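Local atomic coordinates of PTS EIIA type-4 domain-containing protein (Streptococcus agalactiae NEM316, PDB entry 4TKZ), a protein that probably passes phosphoryl groups along the sugar-transporting phosphotransferase system, as the cytoplasmic EIIA component of a mannose/fructose-type permease. Residues 3-9 against 57-63; 70-74 against 86-90; 52-58 against 80-84. All blocks are in the same frame, centred on the assembly; numbering follows the deposited sequence.

Interaction 1 of 3, residues 3-9 against 57-63; sequences KIIIVAH and EILVLTD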
loop_
_atom_site.group_PDB
_atom_site.type_symbol
_atom_site.label_atom_id
_atom_site.label_comp_id
_atom_site.label_asym_id
_atom_site.label_seq_id
_atom_site.Cartn_x
_atom_site.Cartn_y
_atom_site.Cartn_z
ATOM N N LYS A 3 16.297 7.985 -7.512
ATOM C CA LYS A 3 15.440 7.045 -8.231
ATOM C C LYS A 3 14.573 6.237 -7.264
ATOM O O LYS A 3 15.058 5.748 -6.240
ATOM C CB LYS A 3 16.275 6.108 -9.118
ATOM C CG LYS A 3 15.418 5.135 -9.916
ATOM C CD LYS A 3 16.224 4.310 -10.892
ATOM C CE LYS A 3 15.349 3.259 -11.551
ATOM N NZ LYS A 3 15.983 2.700 -12.785
ATOM N N ILE A 4 13.288 6.107 -7.589
ATOM C CA ILE A 4 12.339 5.366 -6.754
ATOM C C ILE A 4 12.003 4.035 -7.403
ATOM O O ILE A 4 11.536 3.995 -8.541
ATOM C CB ILE A 4 11.042 6.191 -6.548
ATOM C CG1 ILE A 4 11.363 7.481 -5.806
ATOM C CG2 ILE A 4 9.985 5.396 -5.768
ATOM C CD1 ILE A 4 10.191 8.450 -5.725
ATOM N N ILE A 5 12.244 2.943 -6.679
ATOM C CA ILE A 5 11.957 1.625 -7.212
ATOM C C ILE A 5 10.967 0.911 -6.312
ATOM O O ILE A 5 11.196 0.752 -5.105
ATOM C CB ILE A 5 13.245 0.785 -7.323
ATOM C CG1 ILE A 5 14.282 1.533 -8.152
ATOM C CG2 ILE A 5 12.956 -0.581 -7.945
ATOM C CD1 ILE A 5 15.624 0.766 -8.296
ATOM N N ILE A 6 9.867 0.473 -6.909
ATOM C CA ILE A 6 8.832 -0.244 -6.183
ATOM C C ILE A 6 8.891 -1.736 -6.489
ATOM O O ILE A 6 8.717 -2.149 -7.648
ATOM C CB ILE A 6 7.440 0.277 -6.577
ATOM C CG1 ILE A 6 7.329 1.784 -6.325
ATOM C CG2 ILE A 6 6.346 -0.448 -5.792
ATOM C CD1 ILE A 6 6.030 2.399 -6.869
ATOM N N VAL A 7 9.135 -2.543 -5.458
ATOM C CA VAL A 7 9.157 -3.991 -5.616
ATOM C C VAL A 7 8.111 -4.616 -4.713
ATOM O O VAL A 7 8.143 -4.422 -3.497
ATOM C CB VAL A 7 10.537 -4.585 -5.253
ATOM C CG1 VAL A 7 10.654 -5.991 -5.812
ATOM C CG2 VAL A 7 11.641 -3.694 -5.773
ATOM N N ALA A 8 7.174 -5.363 -5.293
ATOM C CA ALA A 8 6.110 -5.960 -4.493
ATOM C C ALA A 8 5.480 -7.173 -5.166
ATOM O O ALA A 8 5.626 -7.374 -6.369
ATOM C CB ALA A 8 5.038 -4.901 -4.166
ATOM N N HIS A 9 4.788 -7.976 -4.361
ATOM C CA HIS A 9 4.110 -9.184 -4.813
ATOM C C HIS A 9 2.992 -8.903 -5.816
ATOM O O HIS A 9 2.220 -7.951 -5.657
ATOM C CB HIS A 9 3.507 -9.912 -3.605
ATOM C CG HIS A 9 4.523 -10.519 -2.683
ATOM N ND1 HIS A 9 5.136 -9.804 -1.674
ATOM C CD2 HIS A 9 5.014 -11.778 -2.603
ATOM C CE1 HIS A 9 5.975 -10.595 -1.026
ATOM N NE2 HIS A 9 5.914 -11.798 -1.566
ATOM N N GLU A 57 21.798 7.369 -5.880
ATOM C CA GLU A 57 20.860 7.599 -4.786
ATOM C C GLU A 57 19.543 6.920 -5.131
ATOM O O GLU A 57 18.857 7.333 -6.067
ATOM C CB GLU A 57 20.635 9.099 -4.606
ATOM C CG GLU A 57 21.919 9.901 -4.412
ATOM C CD GLU A 57 22.507 9.757 -3.021
ATOM O OE1 GLU A 57 21.825 9.202 -2.131
ATOM O OE2 GLU A 57 23.655 10.209 -2.813
ATOM N N ILE A 58 19.196 5.876 -4.383
ATOM C CA ILE A 58 18.078 5.001 -4.741
ATOM C C ILE A 58 17.189 4.671 -3.548
ATOM O O ILE A 58 17.660 4.215 -2.500
ATOM C CB ILE A 58 18.578 3.683 -5.376
ATOM C CG1 ILE A 58 19.332 3.973 -6.674
ATOM C CG2 ILE A 58 17.430 2.724 -5.657
ATOM C CD1 ILE A 58 20.589 3.145 -6.835
ATOM N N LEU A 59 15.892 4.910 -3.703
ATOM C CA LEU A 59 14.956 4.542 -2.660
ATOM C C LEU A 59 14.121 3.375 -3.155
ATOM O O LEU A 59 13.418 3.488 -4.159
ATOM C CB LEU A 59 14.068 5.737 -2.280
ATOM C CG LEU A 59 12.990 5.453 -1.229
ATOM C CD1 LEU A 59 13.586 4.963 0.090
ATOM C CD2 LEU A 59 12.138 6.684 -1.001
ATOM N N VAL A 60 14.197 2.257 -2.443
ATOM C CA VAL A 60 13.431 1.072 -2.805
ATOM C C VAL A 60 12.255 0.871 -1.860
ATOM O O VAL A 60 12.425 0.661 -0.644
ATOM C CB VAL A 60 14.284 -0.202 -2.801
ATOM C CG1 VAL A 60 13.433 -1.373 -3.274
ATOM C CG2 VAL A 60 15.519 -0.033 -3.685
ATOM N N LEU A 61 11.051 0.936 -2.418
ATOM C CA LEU A 61 9.857 0.790 -1.606
ATOM C C LEU A 61 9.278 -0.604 -1.801
ATOM O O LEU A 61 8.898 -0.976 -2.906
ATOM C CB LEU A 61 8.835 1.863 -1.997
ATOM C CG LEU A 61 9.460 3.262 -2.003
ATOM C CD1 LEU A 61 8.411 4.299 -2.426
ATOM C CD2 LEU A 61 10.018 3.583 -0.614
ATOM N N THR A 62 9.205 -1.383 -0.730
ATOM C CA THR A 62 8.734 -2.756 -0.864
ATOM C C THR A 62 7.536 -3.013 -0.010
ATOM O O THR A 62 7.318 -2.313 0.976
ATOM C CB THR A 62 9.808 -3.776 -0.457
ATOM O OG1 THR A 62 10.010 -3.722 0.965
ATOM C CG2 THR A 62 11.112 -3.483 -1.184
ATOM N N ASP A 63 6.776 -4.045 -0.356
ATOM C CA ASP A 63 5.478 -4.222 0.277
ATOM C C ASP A 63 5.532 -4.689 1.718
ATOM O O ASP A 63 4.885 -4.106 2.589
ATOM C CB ASP A 63 4.545 -5.112 -0.560
ATOM C CG ASP A 63 5.159 -6.441 -0.952
ATOM O OD1 ASP A 63 6.362 -6.678 -0.711
ATOM O OD2 ASP A 63 4.413 -7.266 -1.523
#

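Interaction 2 of 3, residues 70-74 against 86-90; sequences FNVSS and KVLSG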
loop_
_atom_site.group_PDB
_atom_site.type_symbol
_atom_site.label_atom_id
_atom_site.label_comp_id
_atom_site.label_asym_id
_atom_site.label_seq_id
_atom_site.Cartn_x
_atom_site.Cartn_y
_atom_site.Cartn_z
ATOM N N PHE A 70 11.490 -7.491 -0.284
ATOM C CA PHE A 70 12.255 -6.788 0.733
ATOM C C PHE A 70 13.608 -7.489 0.904
ATOM O O PHE A 70 14.662 -6.842 0.930
ATOM C CB PHE A 70 11.502 -6.779 2.059
ATOM C CG PHE A 70 12.269 -6.156 3.185
ATOM C CD1 PHE A 70 12.268 -4.778 3.372
ATOM C CD2 PHE A 70 13.001 -6.953 4.059
ATOM C CE1 PHE A 70 12.986 -4.205 4.414
ATOM C CE2 PHE A 70 13.715 -6.393 5.103
ATOM C CZ PHE A 70 13.715 -5.025 5.281
ATOM N N ASN A 71 13.572 -8.810 1.010
ATOM C CA ASN A 71 14.801 -9.587 1.228
ATOM C C ASN A 71 15.837 -9.422 0.113
ATOM O O ASN A 71 17.026 -9.189 0.374
ATOM C CB ASN A 71 14.467 -11.074 1.416
ATOM C CG ASN A 71 13.723 -11.357 2.716
ATOM O OD1 ASN A 71 13.658 -10.519 3.618
ATOM N ND2 ASN A 71 13.153 -12.555 2.812
ATOM N N VAL A 72 15.388 -9.555 -1.130
ATOM C CA VAL A 72 16.258 -9.330 -2.282
ATOM C C VAL A 72 16.784 -7.900 -2.318
ATOM O O VAL A 72 17.953 -7.681 -2.602
ATOM C CB VAL A 72 15.533 -9.637 -3.607
ATOM C CG1 VAL A 72 16.272 -9.030 -4.785
ATOM C CG2 VAL A 72 15.374 -11.131 -3.800
ATOM N N SER A 73 15.916 -6.924 -2.046
ATOM C CA SER A 73 16.340 -5.533 -2.090
ATOM C C SER A 73 17.365 -5.211 -1.000
ATOM O O SER A 73 18.360 -4.522 -1.256
ATOM C CB SER A 73 15.129 -4.601 -1.987
ATOM O OG SER A 73 14.215 -4.885 -3.030
ATOM N N SER A 74 17.111 -5.704 0.209
ATOM C CA SER A 74 17.986 -5.465 1.344
ATOM C C SER A 74 19.372 -6.060 1.116
ATOM O O SER A 74 20.379 -5.426 1.431
ATOM C CB SER A 74 17.383 -6.063 2.615
ATOM O OG SER A 74 16.236 -5.336 3.014
ATOM N N LYS A 86 18.410 2.909 -0.022
ATOM C CA LYS A 86 17.549 2.736 1.138
ATOM C C LYS A 86 16.420 1.772 0.788
ATOM O O LYS A 86 15.830 1.859 -0.291
ATOM C CB LYS A 86 16.973 4.091 1.577
ATOM C CG LYS A 86 17.994 5.006 2.248
ATOM C CD LYS A 86 18.402 4.454 3.612
ATOM C CE LYS A 86 19.100 5.511 4.462
ATOM N NZ LYS A 86 19.898 4.930 5.583
ATOM N N VAL A 87 16.122 0.857 1.703
ATOM C CA VAL A 87 15.087 -0.146 1.479
ATOM C C VAL A 87 14.036 -0.060 2.573
ATOM O O VAL A 87 14.329 -0.309 3.750
ATOM C CB VAL A 87 15.686 -1.565 1.475
ATOM C CG1 VAL A 87 14.600 -2.612 1.237
ATOM C CG2 VAL A 87 16.794 -1.671 0.415
ATOM N N LEU A 88 12.807 0.299 2.192
ATOM C CA LEU A 88 11.709 0.344 3.155
ATOM C C LEU A 88 10.702 -0.777 2.897
ATOM O O LEU A 88 10.497 -1.182 1.751
ATOM C CB LEU A 88 10.968 1.693 3.097
ATOM C CG LEU A 88 11.771 2.990 3.137
ATOM C CD1 LEU A 88 10.823 4.202 3.279
ATOM C CD2 LEU A 88 12.781 2.955 4.273
ATOM N N SER A 89 10.093 -1.286 3.969
ATOM C CA SER A 89 8.895 -2.117 3.860
ATOM C C SER A 89 7.688 -1.271 4.279
ATOM O O SER A 89 7.859 -0.144 4.749
ATOM C CB SER A 89 8.991 -3.346 4.750
ATOM O OG SER A 89 9.104 -2.979 6.111
ATOM N N GLY A 90 6.483 -1.814 4.104
ATOM C CA GLY A 90 5.260 -1.167 4.575
ATOM C C GLY A 90 4.648 -0.202 3.583
ATOM O O GLY A 90 3.872 0.672 3.963
#

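Interaction 3 of 3, residues 52-58 against 80-84; sequences VIDFKEI and YTDKK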
loop_
_atom_site.group_PDB
_atom_site.type_symbol
_atom_site.label_atom_id
_atom_site.label_comp_id
_atom_site.label_asym_id
_atom_site.label_seq_id
_atom_site.Cartn_x
_atom_site.Cartn_y
_atom_site.Cartn_z
ATOM N N VAL A 52 19.464 -0.375 -11.015
ATOM C CA VAL A 52 20.372 0.460 -10.224
ATOM C C VAL A 52 21.740 0.751 -10.857
ATOM O O VAL A 52 22.506 1.536 -10.304
ATOM C CB VAL A 52 20.599 -0.098 -8.786
ATOM C CG1 VAL A 52 19.285 -0.296 -8.074
ATOM C CG2 VAL A 52 21.382 -1.410 -8.828
ATOM N N ILE A 53 22.036 0.133 -12.002
ATOM C CA ILE A 53 23.352 0.261 -12.652
ATOM C C ILE A 53 23.888 1.691 -12.633
ATOM O O ILE A 53 25.003 1.947 -12.186
ATOM C CB ILE A 53 23.297 -0.169 -14.139
ATOM C CG1 ILE A 53 22.829 -1.618 -14.274
ATOM C CG2 ILE A 53 24.664 0.041 -14.817
ATOM C CD1 ILE A 53 22.553 -2.046 -15.709
ATOM N N ASP A 54 23.065 2.621 -13.098
ATOM C CA ASP A 54 23.527 3.975 -13.358
ATOM C C ASP A 54 22.972 5.011 -12.386
ATOM O O ASP A 54 22.902 6.202 -12.708
ATOM C CB ASP A 54 23.168 4.362 -14.794
ATOM C CG ASP A 54 23.838 3.470 -15.813
ATOM O OD1 ASP A 54 25.072 3.559 -15.934
ATOM O OD2 ASP A 54 23.140 2.671 -16.477
ATOM N N PHE A 55 22.588 4.567 -11.195
ATOM C CA PHE A 55 22.069 5.485 -10.184
ATOM C C PHE A 55 22.836 5.383 -8.861
ATOM O O PHE A 55 23.298 4.307 -8.478
ATOM C CB PHE A 55 20.558 5.281 -10.008
ATOM C CG PHE A 55 19.762 5.630 -11.237
ATOM C CD1 PHE A 55 19.568 4.691 -12.246
ATOM C CD2 PHE A 55 19.223 6.901 -11.397
ATOM C CE1 PHE A 55 18.859 4.999 -13.376
ATOM C CE2 PHE A 55 18.500 7.221 -12.533
ATOM C CZ PHE A 55 18.313 6.267 -13.525
ATOM N N LYS A 56 22.994 6.520 -8.187
ATOM C CA LYS A 56 23.814 6.595 -6.984
ATOM C C LYS A 56 22.952 6.719 -5.728
ATOM O O LYS A 56 23.324 6.234 -4.653
ATOM C CB LYS A 56 24.776 7.780 -7.112
ATOM C CG LYS A 56 25.573 8.132 -5.868
ATOM C CD LYS A 56 26.406 9.387 -6.130
ATOM C CE LYS A 56 27.126 9.880 -4.884
ATOM N NZ LYS A 56 27.818 11.182 -5.130
ATOM N N GLU A 57 21.798 7.369 -5.880
ATOM C CA GLU A 57 20.860 7.599 -4.786
ATOM C C GLU A 57 19.543 6.920 -5.131
ATOM O O GLU A 57 18.857 7.333 -6.067
ATOM C CB GLU A 57 20.635 9.099 -4.606
ATOM C CG GLU A 57 21.919 9.901 -4.412
ATOM C CD GLU A 57 22.507 9.757 -3.021
ATOM O OE1 GLU A 57 21.825 9.202 -2.131
ATOM O OE2 GLU A 57 23.655 10.209 -2.813
ATOM N N ILE A 58 19.196 5.876 -4.383
ATOM C CA ILE A 58 18.078 5.001 -4.741
ATOM C C ILE A 58 17.189 4.671 -3.548
ATOM O O ILE A 58 17.660 4.215 -2.500
ATOM C CB ILE A 58 18.578 3.683 -5.376
ATOM C CG1 ILE A 58 19.332 3.973 -6.674
ATOM C CG2 ILE A 58 17.430 2.724 -5.657
ATOM C CD1 ILE A 58 20.589 3.145 -6.835
ATOM N N TYR A 80 27.061 -2.444 -3.091
ATOM C CA TYR A 80 27.678 -1.378 -3.862
ATOM C C TYR A 80 28.318 -0.360 -2.921
ATOM O O TYR A 80 27.642 0.241 -2.084
ATOM C CB TYR A 80 26.635 -0.684 -4.739
ATOM C CG TYR A 80 25.864 -1.588 -5.676
ATOM C CD1 TYR A 80 24.754 -2.300 -5.232
ATOM C CD2 TYR A 80 26.226 -1.706 -7.011
ATOM C CE1 TYR A 80 24.035 -3.108 -6.086
ATOM C CE2 TYR A 80 25.507 -2.505 -7.878
ATOM C CZ TYR A 80 24.413 -3.203 -7.411
ATOM O OH TYR A 80 23.696 -4.001 -8.279
ATOM N N THR A 81 29.622 -0.164 -3.081
ATOM C CA THR A 81 30.403 0.740 -2.238
ATOM C C THR A 81 29.921 2.182 -2.266
ATOM O O THR A 81 29.798 2.831 -1.221
ATOM C CB THR A 81 31.885 0.715 -2.666
ATOM O OG1 THR A 81 32.403 -0.604 -2.487
ATOM C CG2 THR A 81 32.708 1.688 -1.841
ATOM N N ASP A 82 29.643 2.691 -3.461
ATOM C CA ASP A 82 29.348 4.112 -3.592
ATOM C C ASP A 82 27.899 4.446 -3.922
ATOM O O ASP A 82 27.564 5.612 -4.107
ATOM C CB ASP A 82 30.294 4.764 -4.599
ATOM C CG ASP A 82 31.703 4.898 -4.059
ATOM O OD1 ASP A 82 31.862 5.406 -2.926
ATOM O OD2 ASP A 82 32.647 4.480 -4.762
ATOM N N LYS A 83 27.044 3.432 -3.994
ATOM C CA LYS A 83 25.616 3.684 -4.141
ATOM C C LYS A 83 24.988 3.846 -2.771
ATOM O O LYS A 83 25.375 3.171 -1.814
ATOM C CB LYS A 83 24.922 2.540 -4.874
ATOM C CG LYS A 83 25.349 2.367 -6.325
ATOM C CD LYS A 83 24.435 1.373 -7.020
ATOM C CE LYS A 83 24.890 1.108 -8.437
ATOM N NZ LYS A 83 25.022 2.357 -9.228
ATOM N N LYS A 84 24.021 4.750 -2.679
ATOM C CA LYS A 84 23.210 4.871 -1.475
ATOM C C LYS A 84 21.837 4.277 -1.769
ATOM O O LYS A 84 21.055 4.851 -2.521
ATOM C CB LYS A 84 23.105 6.335 -1.046
ATOM C CG LYS A 84 24.411 6.900 -0.497
ATOM C CD LYS A 84 24.774 6.256 0.834
ATOM C CE LYS A 84 26.250 6.446 1.175
ATOM N NZ LYS A 84 27.129 5.495 0.431
#

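Interaction 1 of 3, residues 3-9 against 57-63
His9 and Asp63 close the C-terminal end of two central parallel strands in this EIIA-man type alpha/beta fold, where 3-9 and 57-62 run side by side. Asp63 OD2 is gripped twice by one residue. His9 ND1 donates to the syn lone pair of Asp63 OD2 over 2.6 Å, and that oxygen lies in the plane of the imidazole ring, while His9 N reaches the same OD2 at 2.9 Å from above the carboxylate plane. Two bonds to a single oxygen hold the rotation of the imidazole; ring and carboxylate planes stand 32° apart. The carboxylate comes within reach because Asp63 CG sits between its backbone N and carbonyl carbon (chi1 52°), which also lays it against Ala8 CB. In EIIA proteins of this family the phosphorylated histidine sits at this strand end, and the pair is consistent with that site.

Behind this His-carboxylate pair the backbones zip together: Lys3 O takes Leu59 N, Ile5 N goes to Leu59 O, and Ile5 O takes Leu61 N, with a weak last bond from Asp63 N to Val7 O. One face of the pair carries Ile4 and Leu61, meeting at CG2 and CD1. On the other, Ile5 CD1 lies 3.7 Å from Ile58 CG2, and Val7 CG2 meets Val60 CG1.

Further out, Lys3 NZ leaves the pair for Glu51, and Phe35 meets the His9 ring. The second subunit comes this far too: Ser19 OG of that chain is hydrogen-bonded to His9 O.

Interaction 2 of 3, residues 70-74 against 86-90
The Phe70 ring leans on Val87 and Ser89, and its contacts differ from side to side. One face has Ser74 OG, 3.3 Å above the plane and offset toward the rim. At the edge lie Asn71 OD1 of its own helix, in the ring plane, and the carbonyl carbon of Leu88, near it. Val87 CG1 and Ser89 CB both come to Phe70 CD1 obliquely, each at 3.8 Å. With CG anti to the backbone N (chi1 176°), the ring swings from the helix toward the strand.

Val87 carries the strand's side of the packing. Val87 CG1 touches three helix residues, approaching Ser74 OG at 3.6 Å and Ser73 CB at 3.8 Å besides the ring, while Val87 CG2 lies 3.7 Å from Ser73 O. Leu88 turns the other way, to helix 110-122.

Helix 68-76 is thus laid nearly antiparallel on strand 84-89 (165° between the axes, 8.6 Å at closest approach), as expected of the right-handed beta-alpha-beta crossover from strand 57-62. The second subunit also packs here: Phe127 of that chain lies on Ser74 and Val87, and its strand pairs with Leu88 and Ser89 to carry the sheet across the dimer.

No hydrogen bond joins helix to strand here; the serines are satisfied elsewhere. Ser74 OG donates back to Phe70 O at 3.0 Å, from above the carbonyl plane, Ser73 OG bonds Pro69 O, and Ser89 OG bonds Gly123 O of the second subunit. With their hydroxyls engaged in this way, these serines can sit in a buried interface whose cohesion is van der Waals.

Interaction 3 of 3, residues 52-58 against 80-84
Hydrogen bonds from the Lys83 ammonium dominate this contact. Lys83 NZ donates to three backbone carbonyls where helix 41-52 gives way to strand 57-62: to Phe55 O at 2.7 Å, to Val52 O at 2.9 Å, and to Ile53 O at 3.0 Å, the last from well above the carbonyl plane. A bend at the last torsion (chi4 -55°) brings the amine round to them. Val52 O also accepts from Phe55 N, closing the type I turn 52-55.

Backbone bonds begin the parallel pairing of strands 57-62 and 84-89: Lys84 N donates to Lys56 O at 2.6 Å, and Ile58 N to Lys84 O at 2.8 Å.

Among the packing contacts, Val52 CG2 lies 3.5 Å from Tyr80 OH and also touches CZ, meeting the ring obliquely. Lys83 CD lies over one face of that ring, near its rim. Glu57 and Lys84 run side by side, OE1 against Lys84 CB, but the Glu57 carboxylate bonds Val109 N.

Three carbonyl oxygens converging on one ammonium would probably stabilise its positive charge, while tying the turn at the end of helix 41-52 to the loop before strand 84-89.

In the fold
All three contacts meet on one parallel sheet, ordered 30-35, 3-9, 57-62, 84-89. Interactions 1 and 2 have centres about 7 Å apart and touch through Thr62, whose OG1 probably hydrogen-bonds Leu88 O. Interaction 3 lies at the opposite strand ends from His9, its centre about 13 Å from that of interaction 1 and 15 Å from that of interaction 2; it shares Glu57 and Ile58 with interaction 1. Along the chain, interaction 1 closes before interaction 2 opens, whereas interaction 3 alternates with both. Strand 57-62 takes part in interactions 1 and 3 and lies beside strand 84-89 of interaction 2; it runs to the histidine end, where interactions 1 and 2 both reach the second subunit.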